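Local structure of acetylxylan esterase / glucomannan deacetylase (Cellvibrio japonicus, 2W9X) at residues K326-S331 with W335-N340. The protein removes acetyl groups from plant cell wall polysaccharides, deacetylating both xylan and glucomannan with a large preference for glucomannan. Sequence-based numbering, arbitrary orientation.
Sequences KGLDYS and WHPSAN
Pro337 receives two side chains of the 326-331 loop on the CG-CD side of its ring: Tyr330 CD1 comes to 3.9 Å from Pro337 CD, and Leu328 CD2 to 4.1 Å from Pro337 CG. Leu328 CB lies over one face of the phenol ring, 3.6 Å above its plane and displaced toward the rim, so the three groups pack as one apolar cluster. Tyr330 CG stands anti to the carbonyl carbon and beside the backbone N (chi1 -62°), a setting from which the ring turns an edge to the carbonyl carbon of His336. The backbones meet closely here as well, through CA-H...O contacts running both ways: Trp335 CA to Tyr330 O and Tyr330 CA to His336 O, each 3.2 Å. Both segments come from the link between strand 320-325 and helix 339-354 of the SGNH (GDSL-like) hydrolase domain, the second entering that helix. His336, its ND1 hydrogen-bonded to His334 O, is inferred to raise the nucleophilicity of Ser151, about 4 Å away between side chains. Farther out, Ser338 OG, which N-caps the helix through a backbone N just past the segment, donates to Asp329 OD1 at 2.7 Å, reaching its syn side 17° out of the carboxylate plane. The same oxygen accepts Ser331 N at 3.2 Å from above that plane, closing an Asx turn. Asp341 in turn accepts the backbone N-H groups of Asp329, Tyr330 and Ser338.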
# COMPACT_ATOMS: atom_id res chain seq x y z
N LYS B 326 14.87 1.55 4.08
CA LYS B 326 15.71 1.80 5.25
C LYS B 326 16.98 0.95 5.18
O LYS B 326 17.01 -0.09 4.50
CB LYS B 326 14.96 1.41 6.54
CG LYS B 326 13.56 2.03 6.73
CD LYS B 326 12.88 1.44 7.96
CE LYS B 326 13.64 1.75 9.28
NZ LYS B 326 13.98 3.20 9.34
N GLY B 327 18.01 1.40 5.88
CA GLY B 327 19.18 0.55 6.17
C GLY B 327 20.12 0.35 5.00
O GLY B 327 20.71 -0.72 4.86
N LEU B 328 20.25 1.37 4.14
CA LEU B 328 21.21 1.35 3.05
C LEU B 328 22.56 1.82 3.55
O LEU B 328 22.63 2.55 4.54
CB LEU B 328 20.73 2.28 1.95
CG LEU B 328 19.68 1.76 0.96
CD1 LEU B 328 18.50 1.18 1.62
CD2 LEU B 328 19.24 2.91 0.05
N ASP B 329 23.64 1.43 2.87
CA ASP B 329 24.97 1.95 3.22
C ASP B 329 25.38 3.21 2.46
O ASP B 329 26.33 3.88 2.85
CB ASP B 329 26.08 0.88 3.15
CG ASP B 329 26.26 0.28 1.75
OD1 ASP B 329 26.06 0.92 0.70
OD2 ASP B 329 26.68 -0.89 1.71
N TYR B 330 24.66 3.53 1.38
CA TYR B 330 24.97 4.71 0.57
C TYR B 330 26.48 4.89 0.27
O TYR B 330 27.00 6.02 0.32
CB TYR B 330 24.40 5.99 1.21
CG TYR B 330 22.89 6.00 1.35
CD1 TYR B 330 22.07 6.32 0.26
CD2 TYR B 330 22.28 5.72 2.58
CE1 TYR B 330 20.66 6.36 0.37
CE2 TYR B 330 20.87 5.75 2.70
CZ TYR B 330 20.07 6.07 1.59
OH TYR B 330 18.68 6.10 1.69
N SER B 331 27.17 3.80 -0.10
CA SER B 331 28.61 3.86 -0.36
C SER B 331 29.01 4.19 -1.81
O SER B 331 30.19 4.22 -2.12
CB SER B 331 29.31 2.57 0.11
OG SER B 331 28.99 1.51 -0.77
N TRP B 335 27.50 9.63 -1.59
CA TRP B 335 26.53 9.05 -0.65
C TRP B 335 25.22 8.60 -1.36
O TRP B 335 24.12 8.81 -0.84
CB TRP B 335 26.27 10.00 0.55
CG TRP B 335 27.53 10.19 1.40
CD1 TRP B 335 28.56 11.06 1.16
CD2 TRP B 335 27.91 9.45 2.57
NE1 TRP B 335 29.55 10.91 2.11
CE2 TRP B 335 29.17 9.94 2.99
CE3 TRP B 335 27.29 8.43 3.32
CZ2 TRP B 335 29.85 9.42 4.12
CZ3 TRP B 335 27.95 7.92 4.43
CH2 TRP B 335 29.22 8.41 4.82
N HIS B 336 25.35 7.96 -2.53
CA HIS B 336 24.20 7.34 -3.20
C HIS B 336 24.15 5.81 -2.98
O HIS B 336 25.13 5.21 -2.60
CB HIS B 336 24.17 7.68 -4.70
CG HIS B 336 23.66 9.06 -4.99
ND1 HIS B 336 24.37 10.20 -4.67
CD2 HIS B 336 22.53 9.47 -5.60
CE1 HIS B 336 23.68 11.26 -5.06
NE2 HIS B 336 22.57 10.84 -5.63
N PRO B 337 22.97 5.20 -3.19
CA PRO B 337 22.88 3.75 -3.04
C PRO B 337 24.02 3.03 -3.78
O PRO B 337 24.33 3.35 -4.94
CB PRO B 337 21.53 3.41 -3.68
CG PRO B 337 20.68 4.64 -3.40
CD PRO B 337 21.66 5.79 -3.56
N SER B 338 24.61 2.05 -3.11
CA SER B 338 25.58 1.17 -3.73
C SER B 338 24.86 0.07 -4.52
O SER B 338 23.64 -0.07 -4.41
CB SER B 338 26.47 0.55 -2.66
OG SER B 338 25.68 -0.20 -1.76
N ALA B 339 25.63 -0.70 -5.28
CA ALA B 339 25.12 -1.87 -6.00
C ALA B 339 24.49 -2.86 -5.02
O ALA B 339 23.43 -3.43 -5.30
CB ALA B 339 26.22 -2.53 -6.82
N ASN B 340 25.12 -3.01 -3.86
CA ASN B 340 24.50 -3.70 -2.72
C ASN B 340 23.16 -3.15 -2.27
O ASN B 340 22.21 -3.91 -2.13
CB ASN B 340 25.44 -3.81 -1.54
CG ASN B 340 25.85 -5.22 -1.31
OD1 ASN B 340 26.95 -5.63 -1.70
ND2 ASN B 340 24.91 -6.03 -0.78